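Local atomic coordinates of shikimate dehydrogenase (Listeria monocytogenes, PDB entry 3TNL), a protein that probably catalyses the reversible NADPH-linked reduction of 3-dehydroshikimate to shikimate, a step on the chorismate pathway to the aromatic amino acids. Residues A88-G93 and V124-G129; Y107-S112 and D128-G133; N185-F190 and L211-D216. All blocks are in the same frame, centred on the assembly; numbering follows the deposited sequence.

Interaction 1 (A88-G93 and V124-G129); sequences AMNLRG and VVNDDG
The guanidinium of Arg92 lies against Val125, whose CG2 sits over the centre of one face, 3.4 Å from CZ. The two side chains run side by side in the same direction, and the arginine bends at chi2 (56°) to bring its flat end along strand 123-127. There NH2 makes two bonds of equal length. One is a salt bridge of 2.9 Å from Arg92 NH2 to Asp127 OD1; the oxygen lies in the guanidinium plane but is met from above its own carboxylate, the two planes standing 87° apart. The other, more bent, runs from NH2 to the backbone O of Asn126. A water joins Arg92 NH1 to Asp127 OD1, and NE donates to the carbonyl of Trp300.

Asn126 points at the loop instead. With CG anti to the backbone N (chi1 -173°), its ND2 reaches Leu91 O at 3.2 Å, bent and tilted out of the amide plane. Its amide stands nearly perpendicular to that of Asn90, whose OD1 takes a hydrogen from a second water. The backbone bond from Asn126 N to Arg92 O (2.9 Å) lies next to the sheet pairing, where Gly93 faces Val125 as a non-hydrogen-bonded antiparallel pair with CA atoms 4.2 Å apart.

Asn90, with positive phi, follows helix 79-88 and completes a Schellman motif, and the chain then turns into strand 93-96. That strand lies between 38-44 and 123-127 in the mixed sheet of the substrate-binding domain, while Leu91 packs on Phe72 of the second subunit.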
loop_
_atom_site.group_PDB
_atom_site.type_symbol
_atom_site.label_atom_id
_atom_site.label_comp_id
_atom_site.label_asym_id
_atom_site.label_seq_id
_atom_site.Cartn_x
_atom_site.Cartn_y
_atom_site.Cartn_z
ATOM N N ALA B 88 5.864 8.292 -6.772
ATOM C CA ALA B 88 6.469 8.931 -5.596
ATOM C C ALA B 88 6.624 8.011 -4.416
ATOM O O ALA B 88 7.499 8.234 -3.586
ATOM C CB ALA B 88 5.696 10.221 -5.223
ATOM N N MET B 89 5.762 6.993 -4.324
ATOM C CA MET B 89 5.852 5.949 -3.292
ATOM C C MET B 89 6.860 4.861 -3.660
ATOM O O MET B 89 7.094 3.956 -2.867
ATOM C CB MET B 89 4.486 5.269 -3.096
ATOM C CG MET B 89 3.407 6.152 -2.535
ATOM S SD MET B 89 1.729 5.534 -2.784
ATOM C CE MET B 89 1.712 4.061 -1.772
ATOM N N ASN B 90 7.388 4.938 -4.876
ATOM C CA ASN B 90 8.333 3.955 -5.426
ATOM C C ASN B 90 7.788 2.525 -5.434
ATOM O O ASN B 90 8.519 1.580 -5.162
ATOM C CB ASN B 90 9.677 3.981 -4.678
ATOM C CG ASN B 90 10.810 3.385 -5.499
ATOM O OD1 ASN B 90 10.803 3.486 -6.731
ATOM N ND2 ASN B 90 11.798 2.797 -4.830
ATOM N N LEU B 91 6.505 2.359 -5.753
ATOM C CA LEU B 91 5.956 1.005 -5.865
ATOM C C LEU B 91 6.641 0.240 -6.984
ATOM O O LEU B 91 6.906 0.774 -8.058
ATOM C CB LEU B 91 4.461 0.998 -6.155
ATOM C CG LEU B 91 3.511 1.529 -5.086
ATOM C CD1 LEU B 91 2.135 0.849 -5.338
ATOM C CD2 LEU B 91 4.000 1.333 -3.674
ATOM N N ARG B 92 6.912 -1.032 -6.713
ATOM C CA ARG B 92 7.532 -1.886 -7.734
ATOM C C ARG B 92 6.586 -2.153 -8.919
ATOM O O ARG B 92 7.029 -2.329 -10.062
ATOM C CB ARG B 92 7.897 -3.211 -7.095
ATOM C CG ARG B 92 8.402 -4.279 -8.060
ATOM C CD ARG B 92 9.607 -3.841 -8.891
ATOM N NE ARG B 92 10.055 -4.926 -9.738
ATOM C CZ ARG B 92 10.910 -4.783 -10.748
ATOM N NH1 ARG B 92 11.235 -5.839 -11.476
ATOM N NH2 ARG B 92 11.431 -3.597 -11.065
ATOM N N GLY B 93 5.283 -2.193 -8.669
ATOM C CA GLY B 93 4.326 -2.457 -9.716
ATOM C C GLY B 93 2.903 -2.556 -9.226
ATOM O O GLY B 93 2.642 -2.386 -8.036
ATOM N N VAL B 124 1.809 -3.112 -14.588
ATOM C CA VAL B 124 2.834 -2.107 -14.655
ATOM C C VAL B 124 3.991 -2.496 -13.754
ATOM O O VAL B 124 3.786 -3.070 -12.679
ATOM C CB VAL B 124 2.297 -0.713 -14.201
ATOM C CG1 VAL B 124 3.407 0.360 -14.242
ATOM C CG2 VAL B 124 1.121 -0.253 -15.108
ATOM N N VAL B 125 5.209 -2.195 -14.207
ATOM C CA VAL B 125 6.424 -2.416 -13.406
ATOM C C VAL B 125 7.255 -1.143 -13.464
ATOM O O VAL B 125 7.255 -0.433 -14.470
ATOM C CB VAL B 125 7.221 -3.673 -13.848
ATOM C CG1 VAL B 125 7.715 -3.540 -15.297
ATOM C CG2 VAL B 125 8.392 -3.944 -12.927
ATOM N N ASN B 126 7.900 -0.846 -12.343
ATOM C CA ASN B 126 8.717 0.340 -12.154
ATOM C C ASN B 126 10.195 -0.030 -12.010
ATOM O O ASN B 126 10.536 -0.827 -11.120
ATOM C CB ASN B 126 8.249 1.004 -10.875
ATOM C CG ASN B 126 8.898 2.356 -10.630
ATOM O OD1 ASN B 126 9.891 2.699 -11.233
ATOM N ND2 ASN B 126 8.366 3.089 -9.655
ATOM N N ASP B 127 11.052 0.446 -12.915
ATOM C CA ASP B 127 12.504 0.236 -12.819
ATOM C C ASP B 127 13.187 1.590 -12.807
ATOM O O ASP B 127 13.124 2.314 -13.797
ATOM C CB ASP B 127 13.019 -0.567 -14.009
ATOM C CG ASP B 127 12.516 -1.962 -14.013
ATOM O OD1 ASP B 127 13.088 -2.821 -13.303
ATOM O OD2 ASP B 127 11.551 -2.219 -14.746
ATOM N N ASP B 128 13.769 1.963 -11.663
ATOM C CA ASP B 128 14.517 3.237 -11.537
ATOM C C ASP B 128 13.593 4.400 -11.934
ATOM O O ASP B 128 14.037 5.372 -12.546
ATOM C CB ASP B 128 15.761 3.137 -12.461
ATOM C CG ASP B 128 16.844 4.198 -12.192
ATOM O OD1 ASP B 128 16.854 4.845 -11.116
ATOM O OD2 ASP B 128 17.731 4.345 -13.087
ATOM N N GLY B 129 12.296 4.300 -11.624
ATOM C CA GLY B 129 11.348 5.359 -11.972
ATOM C C GLY B 129 10.746 5.327 -13.375
ATOM O O GLY B 129 9.981 6.208 -13.773
HETATM O O HOH W 1 12.109 2.738 -8.827
HETATM O O HOH W 2 13.245 -5.605 -13.585
#

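Interaction 2 (Y107-S112 and D128-G133); sequences YLDKLS and DGVLTG
A short parallel pairing at the margin of the mixed sheet of the substrate-binding domain joins strand 110-111, outermost in this chain, to strand 130-134. The bridges are Lys110 with Thr132 and Leu111 with Gly133. Gly133 N donates to Lys110 O at 2.8 Å, and the carbonyl of Gly133 in turn receives Ser112 N, placed nearly on the line of its C=O bond (178°). Two weaker CA-H...O contacts, Thr132 CA to Lys110 O and Leu111 CA to Gly133 O, fill in the ladder.

At its start the ladder gains a side chain. Leu131 O accepts from two successive amides, Asp109 N in the carbonyl plane at 2.9 Å and Lys110 N slightly tilted from it. Asp109 answers across the same residue: its CG lies beside its own backbone N (chi1 -55°), and OD2 accepts a nearly straight hydrogen bond (176°) from Leu131 N at 2.8 Å on its anti lone pair. The same oxygen forms a salt bridge with Arg87 of helix 79-88, so the carboxylate ties the strand edge to that helix. CB of Asp109 rests on Val130 CG1 at 3.8 Å.

Leu108 and Leu131 cross at about a right angle, CD2 of the first against CD1 of the second at 3.9 Å. The other branch of Leu108, CD1, lies over the backbone of Gly133, 3.7 Å from its CA, and Leu111 CD2 approaches the same glycine. Both leucines of the crossing also pack on Val124 of the adjacent strand. Ser112 then serves as N-cap of helix 113-118, its OG accepting from Ala115 N.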
loop_
_atom_site.group_PDB
_atom_site.type_symbol
_atom_site.label_atom_id
_atom_site.label_comp_id
_atom_site.label_asym_id
_atom_site.label_seq_id
_atom_site.Cartn_x
_atom_site.Cartn_y
_atom_site.Cartn_z
ATOM N N TYR B 107 0.063 7.727 -18.895
ATOM C CA TYR B 107 0.819 8.044 -17.705
ATOM C C TYR B 107 2.034 7.165 -17.490
ATOM O O TYR B 107 2.698 7.302 -16.455
ATOM C CB TYR B 107 -0.113 7.954 -16.469
ATOM C CG TYR B 107 -1.382 8.744 -16.669
ATOM C CD1 TYR B 107 -1.307 10.091 -16.988
ATOM C CD2 TYR B 107 -2.642 8.160 -16.557
ATOM C CE1 TYR B 107 -2.443 10.830 -17.192
ATOM C CE2 TYR B 107 -3.797 8.911 -16.763
ATOM C CZ TYR B 107 -3.668 10.237 -17.100
ATOM O OH TYR B 107 -4.777 11.032 -17.303
ATOM N N LEU B 108 2.321 6.279 -18.454
ATOM C CA LEU B 108 3.461 5.385 -18.380
ATOM C C LEU B 108 4.575 5.861 -19.285
ATOM O O LEU B 108 4.410 6.833 -20.054
ATOM C CB LEU B 108 3.024 3.968 -18.752
ATOM C CG LEU B 108 1.810 3.382 -18.004
ATOM C CD1 LEU B 108 1.537 1.934 -18.441
ATOM C CD2 LEU B 108 1.996 3.464 -16.477
ATOM N N ASP B 109 5.712 5.204 -19.208
ATOM C CA ASP B 109 6.885 5.600 -19.978
ATOM C C ASP B 109 7.192 4.676 -21.145
ATOM O O ASP B 109 7.709 5.144 -22.185
ATOM C CB ASP B 109 8.097 5.670 -19.048
ATOM C CG ASP B 109 7.841 6.576 -17.872
ATOM O OD1 ASP B 109 7.463 7.756 -18.123
ATOM O OD2 ASP B 109 7.999 6.151 -16.708
ATOM N N LYS B 110 6.903 3.378 -20.992
ATOM C CA LYS B 110 7.180 2.379 -22.022
ATOM C C LYS B 110 6.073 1.326 -22.035
ATOM O O LYS B 110 5.378 1.142 -21.029
ATOM C CB LYS B 110 8.501 1.653 -21.737
ATOM C CG LYS B 110 9.754 2.516 -21.817
ATOM C CD LYS B 110 11.017 1.646 -21.679
ATOM C CE LYS B 110 12.274 2.467 -21.903
ATOM N NZ LYS B 110 12.330 3.020 -23.294
ATOM N N LEU B 111 5.955 0.607 -23.143
ATOM C CA LEU B 111 4.959 -0.474 -23.290
ATOM C C LEU B 111 5.591 -1.684 -23.939
ATOM O O LEU B 111 6.486 -1.557 -24.797
ATOM C CB LEU B 111 3.799 -0.031 -24.180
ATOM C CG LEU B 111 2.981 1.206 -23.779
ATOM C CD1 LEU B 111 2.030 1.577 -24.900
ATOM C CD2 LEU B 111 2.227 0.902 -22.459
ATOM N N SER B 112 5.157 -2.869 -23.546
ATOM C CA SER B 112 5.586 -4.077 -24.222
ATOM C C SER B 112 4.961 -4.042 -25.640
ATOM O O SER B 112 4.025 -3.286 -25.897
ATOM C CB SER B 112 5.082 -5.319 -23.492
ATOM O OG SER B 112 3.671 -5.433 -23.600
ATOM N N ASP B 128 13.769 1.963 -11.663
ATOM C CA ASP B 128 14.517 3.237 -11.537
ATOM C C ASP B 128 13.593 4.400 -11.934
ATOM O O ASP B 128 14.037 5.372 -12.546
ATOM C CB ASP B 128 15.761 3.137 -12.461
ATOM C CG ASP B 128 16.844 4.198 -12.192
ATOM O OD1 ASP B 128 16.854 4.845 -11.116
ATOM O OD2 ASP B 128 17.731 4.345 -13.087
ATOM N N GLY B 129 12.296 4.300 -11.624
ATOM C CA GLY B 129 11.348 5.359 -11.972
ATOM C C GLY B 129 10.746 5.327 -13.375
ATOM O O GLY B 129 9.981 6.208 -13.773
ATOM N N VAL B 130 11.123 4.344 -14.176
ATOM C CA VAL B 130 10.566 4.215 -15.519
ATOM C C VAL B 130 9.468 3.167 -15.430
ATOM O O VAL B 130 9.710 2.033 -14.952
ATOM C CB VAL B 130 11.652 3.777 -16.533
ATOM C CG1 VAL B 130 11.065 3.602 -17.951
ATOM C CG2 VAL B 130 12.801 4.788 -16.519
ATOM N N LEU B 131 8.248 3.559 -15.822
ATOM C CA LEU B 131 7.098 2.640 -15.770
ATOM C C LEU B 131 6.849 1.978 -17.130
ATOM O O LEU B 131 6.649 2.668 -18.138
ATOM C CB LEU B 131 5.830 3.389 -15.363
ATOM C CG LEU B 131 5.847 4.138 -14.047
ATOM C CD1 LEU B 131 4.472 4.804 -13.848
ATOM C CD2 LEU B 131 6.209 3.209 -12.879
ATOM N N THR B 132 6.848 0.659 -17.135
ATOM C CA THR B 132 6.576 -0.147 -18.349
ATOM C C THR B 132 5.242 -0.868 -18.146
ATOM O O THR B 132 5.027 -1.516 -17.102
ATOM C CB THR B 132 7.639 -1.209 -18.614
ATOM O OG1 THR B 132 8.938 -0.606 -18.631
ATOM C CG2 THR B 132 7.396 -1.912 -19.990
ATOM N N GLY B 133 4.354 -0.701 -19.126
ATOM C CA GLY B 133 3.068 -1.343 -19.185
ATOM C C GLY B 133 3.150 -2.644 -19.976
ATOM O O GLY B 133 3.744 -2.682 -21.062
#

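Interaction 3 (N185-F190 and L211-D216); sequences NRKDDF and LFDIED. With NAD (nicotinamide-adenine-dinucleotide), chain H.
The guanidinium of Arg186 has the adenine of NAD over one face, C5A 3.6 Å above the plane and over its centre, and at its edge Asp188 OD2 sits in the plane, accepting from NE at 2.8 Å in a salt bridge. The Phe190 ring takes the ribose on one face, with C3B offset toward the rim, and has Asp188 CG at its edge. These groups belong to the loop after the second strand of the Rossmann fold, where the adenosine end of the cofactor is recognised.

Asn185 and Asp188 grip the ribose hydroxyls. NAD O3B donates to Asn185 OD1 at 2.7 Å, while O2B donates to Asp188 OD2 at 2.6 Å and accepts from Asn185 ND2. That ND2 also bonds Arg186 O, which should fix the rotation of the amide, and Asp188 OD1 caps Phe190 N. A carboxylate so close to O2B is consistent with the bound NAD, whose ribose carries no phosphate there.

The loop is held to the edge strand 208-213 mainly through the backbone. Asn185 N donates to Phe212 O at 3.1 Å, nearly in line with the C=O bond, whereas Ile214 N donates to Asn185 O at 3.2 Å from above the carbonyl plane. Ile214 CG2 packs on Arg186, 3.7 Å from its CA and almost as close to its CB. Lys187 crosses Asp213 at about a right angle, CG lying 3.3 Å from Asp213 OD1. Asp213 OD2 closes an Asx turn with Glu215 N and receives a hydrogen from a water that accepts from Lys187 N.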
loop_
_atom_site.group_PDB
_atom_site.type_symbol
_atom_site.label_atom_id
_atom_site.label_comp_id
_atom_site.label_asym_id
_atom_site.label_seq_id
_atom_site.Cartn_x
_atom_site.Cartn_y
_atom_site.Cartn_z
ATOM N N ASN B 185 -18.936 -11.469 -33.458
ATOM C CA ASN B 185 -19.456 -10.593 -32.437
ATOM C C ASN B 185 -20.809 -10.061 -32.886
ATOM O O ASN B 185 -21.064 -9.904 -34.092
ATOM C CB ASN B 185 -18.512 -9.387 -32.163
ATOM C CG ASN B 185 -18.748 -8.780 -30.785
ATOM O OD1 ASN B 185 -18.290 -9.365 -29.780
ATOM N ND2 ASN B 185 -19.484 -7.652 -30.717
ATOM N N ARG B 186 -21.683 -9.776 -31.927
ATOM C CA ARG B 186 -22.971 -9.162 -32.271
ATOM C C ARG B 186 -22.745 -7.720 -32.716
ATOM O O ARG B 186 -21.669 -7.141 -32.503
ATOM C CB ARG B 186 -23.959 -9.201 -31.101
ATOM C CG ARG B 186 -23.585 -8.419 -29.842
ATOM C CD ARG B 186 -24.702 -8.437 -28.849
ATOM N NE ARG B 186 -24.419 -7.662 -27.649
ATOM C CZ ARG B 186 -25.223 -7.658 -26.600
ATOM N NH1 ARG B 186 -24.933 -6.924 -25.533
ATOM N NH2 ARG B 186 -26.304 -8.429 -26.617
ATOM N N LYS B 187 -23.760 -7.149 -33.362
ATOM C CA LYS B 187 -23.715 -5.789 -33.834
ATOM C C LYS B 187 -24.041 -4.794 -32.714
ATOM O O LYS B 187 -25.080 -4.114 -32.719
ATOM C CB LYS B 187 -24.666 -5.634 -35.011
ATOM C CG LYS B 187 -24.290 -6.415 -36.224
ATOM C CD LYS B 187 -22.888 -6.072 -36.645
ATOM C CE LYS B 187 -22.671 -6.230 -38.123
ATOM N NZ LYS B 187 -23.375 -5.135 -38.802
ATOM N N ASP B 188 -23.121 -4.699 -31.773
ATOM C CA ASP B 188 -23.238 -3.782 -30.628
ATOM C C ASP B 188 -22.073 -2.775 -30.682
ATOM O O ASP B 188 -21.395 -2.682 -31.692
ATOM C CB ASP B 188 -23.326 -4.542 -29.298
ATOM C CG ASP B 188 -22.055 -5.306 -28.939
ATOM O OD1 ASP B 188 -21.031 -5.212 -29.655
ATOM O OD2 ASP B 188 -22.097 -6.035 -27.917
ATOM N N ASP B 189 -21.838 -2.049 -29.593
ATOM C CA ASP B 189 -20.765 -1.065 -29.565
ATOM C C ASP B 189 -19.356 -1.634 -29.643
ATOM O O ASP B 189 -18.419 -0.871 -29.883
ATOM C CB ASP B 189 -20.902 -0.186 -28.334
ATOM C CG ASP B 189 -22.121 0.744 -28.412
ATOM O OD1 ASP B 189 -22.629 1.012 -29.537
ATOM O OD2 ASP B 189 -22.541 1.225 -27.346
ATOM N N PHE B 190 -19.185 -2.944 -29.431
ATOM C CA PHE B 190 -17.869 -3.579 -29.530
ATOM C C PHE B 190 -17.511 -4.005 -30.968
ATOM O O PHE B 190 -16.363 -4.383 -31.227
ATOM C CB PHE B 190 -17.792 -4.840 -28.624
ATOM C CG PHE B 190 -17.891 -4.529 -27.151
ATOM C CD1 PHE B 190 -16.746 -4.248 -26.413
ATOM C CD2 PHE B 190 -19.098 -4.501 -26.526
ATOM C CE1 PHE B 190 -16.819 -3.956 -25.064
ATOM C CE2 PHE B 190 -19.183 -4.240 -25.153
ATOM C CZ PHE B 190 -18.041 -3.940 -24.439
ATOM N N LEU B 211 -13.734 -10.892 -39.425
ATOM C CA LEU B 211 -14.839 -10.648 -38.501
ATOM C C LEU B 211 -16.199 -10.893 -39.165
ATOM O O LEU B 211 -16.412 -10.516 -40.319
ATOM C CB LEU B 211 -14.788 -9.196 -38.024
ATOM C CG LEU B 211 -15.944 -8.701 -37.156
ATOM C CD1 LEU B 211 -16.050 -9.402 -35.818
ATOM C CD2 LEU B 211 -15.789 -7.176 -37.008
ATOM N N PHE B 212 -17.098 -11.535 -38.430
ATOM C CA PHE B 212 -18.458 -11.787 -38.850
ATOM C C PHE B 212 -19.450 -11.512 -37.720
ATOM O O PHE B 212 -19.101 -11.530 -36.541
ATOM C CB PHE B 212 -18.617 -13.243 -39.235
ATOM C CG PHE B 212 -17.632 -13.705 -40.289
ATOM C CD1 PHE B 212 -17.836 -13.412 -41.612
ATOM C CD2 PHE B 212 -16.516 -14.443 -39.932
ATOM C CE1 PHE B 212 -16.922 -13.855 -42.582
ATOM C CE2 PHE B 212 -15.630 -14.912 -40.903
ATOM C CZ PHE B 212 -15.844 -14.590 -42.214
ATOM N N ASP B 213 -20.709 -11.317 -38.086
ATOM C CA ASP B 213 -21.805 -11.172 -37.124
ATOM C C ASP B 213 -22.062 -12.560 -36.526
ATOM O O ASP B 213 -22.084 -13.550 -37.250
ATOM C CB ASP B 213 -23.040 -10.691 -37.902
ATOM C CG ASP B 213 -24.196 -10.256 -37.038
ATOM O OD1 ASP B 213 -24.951 -9.374 -37.544
ATOM O OD2 ASP B 213 -24.358 -10.704 -35.899
ATOM N N ILE B 214 -22.306 -12.623 -35.221
ATOM C CA ILE B 214 -22.641 -13.875 -34.547
ATOM C C ILE B 214 -23.952 -14.466 -35.112
ATOM O O ILE B 214 -24.230 -15.655 -34.952
ATOM C CB ILE B 214 -22.723 -13.679 -32.977
ATOM C CG1 ILE B 214 -22.828 -15.014 -32.224
ATOM C CG2 ILE B 214 -23.885 -12.735 -32.596
ATOM C CD1 ILE B 214 -21.624 -15.943 -32.397
ATOM N N GLU B 215 -24.775 -13.642 -35.724
ATOM C CA GLU B 215 -26.011 -14.134 -36.347
ATOM C C GLU B 215 -25.798 -14.906 -37.652
ATOM O O GLU B 215 -26.737 -15.535 -38.150
ATOM C CB GLU B 215 -26.980 -12.975 -36.582
ATOM C CG GLU B 215 -27.494 -12.389 -35.255
ATOM C CD GLU B 215 -28.069 -13.464 -34.272
ATOM O OE1 GLU B 215 -27.700 -13.472 -33.055
ATOM O OE2 GLU B 215 -28.862 -14.328 -34.724
ATOM N N ASP B 216 -24.570 -14.889 -38.178
ATOM C CA ASP B 216 -24.237 -15.581 -39.441
ATOM C C ASP B 216 -23.860 -17.015 -39.124
ATOM O O ASP B 216 -22.672 -17.396 -39.097
ATOM C CB ASP B 216 -23.126 -14.824 -40.152
ATOM C CG ASP B 216 -22.890 -15.316 -41.564
ATOM O OD1 ASP B 216 -23.402 -16.382 -41.944
ATOM O OD2 ASP B 216 -22.164 -14.595 -42.270
HETATM P PA NAD H . -16.239 -6.636 -22.151
HETATM O O1A NAD H . -17.378 -5.894 -21.455
HETATM O O2A NAD H . -14.961 -5.877 -22.448
HETATM O O5B NAD H . -16.826 -7.343 -23.486
HETATM C C5B NAD H . -18.077 -8.030 -23.543
HETATM C C4B NAD H . -18.133 -8.888 -24.812
HETATM O O4B NAD H . -19.279 -9.751 -24.743
HETATM C C3B NAD H . -18.386 -8.064 -26.060
HETATM O O3B NAD H . -17.767 -8.749 -27.178
HETATM C C2B NAD H . -19.884 -8.084 -26.245
HETATM O O2B NAD H . -20.290 -7.933 -27.598
HETATM C C1B NAD H . -20.218 -9.481 -25.762
HETATM N N9A NAD H . -21.576 -9.707 -25.253
HETATM C C8A NAD H . -22.036 -9.300 -24.047
HETATM N N7A NAD H . -23.301 -9.741 -23.880
HETATM C C5A NAD H . -23.676 -10.456 -24.971
HETATM C C6A NAD H . -24.793 -11.144 -25.399
HETATM N N6A NAD H . -25.876 -11.229 -24.620
HETATM N N1A NAD H . -24.778 -11.788 -26.587
HETATM C C2A NAD H . -23.691 -11.725 -27.395
HETATM N N3A NAD H . -22.560 -11.069 -27.051
HETATM C C4A NAD H . -22.509 -10.430 -25.861
HETATM O O3 NAD H . -15.947 -7.915 -21.237
HETATM P PN NAD H . -14.535 -8.642 -20.988
HETATM O O1N NAD H . -13.727 -7.946 -19.922
HETATM O O2N NAD H . -13.893 -8.982 -22.335
HETATM O O5D NAD H . -14.965 -10.020 -20.270
HETATM C C5D NAD H . -15.742 -10.960 -21.003
HETATM C C4D NAD H . -15.714 -12.222 -20.163
HETATM O O4D NAD H . -14.349 -12.618 -19.945
HETATM C C3D NAD H . -16.315 -11.988 -18.786
HETATM O O3D NAD H . -17.224 -13.056 -18.503
HETATM C C2D NAD H . -15.126 -12.014 -17.840
HETATM O O2D NAD H . -15.477 -12.433 -16.502
HETATM C C1D NAD H . -14.185 -12.973 -18.560
HETATM N N1N NAD H . -12.759 -12.843 -18.252
HETATM C C2N NAD H . -12.084 -13.906 -17.776
HETATM C C3N NAD H . -10.725 -13.818 -17.495
HETATM C C7N NAD H . -9.949 -14.981 -16.968
HETATM O O7N NAD H . -8.894 -14.704 -16.399
HETATM N N7N NAD H . -10.399 -16.240 -17.159
HETATM C C4N NAD H . -10.060 -12.600 -17.709
HETATM C C5N NAD H . -10.778 -11.517 -18.207
HETATM C C6N NAD H . -12.141 -11.658 -18.470
HETATM O O HOH W 3 -25.747 -9.280 -34.042
#

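Interactions 1 and 2 are two seams of one mixed sheet, their centres 9 Å apart. They share Asp128 and Gly129, the turn between strands 123-127 and 130-134, so the hairpin is fastened on one flank by 88-93 and on the other by 107-112; Leu131 packs against Asn126 across it. Interaction 3 comes later in the chain, at the edge of the parallel Rossmann sheet, with its centre about 40 Å from that of interaction 1 and 35 Å from that of interaction 2. The first two therefore belong to the substrate-binding domain, and the third to the adenosine end of the cofactor site in the other domain.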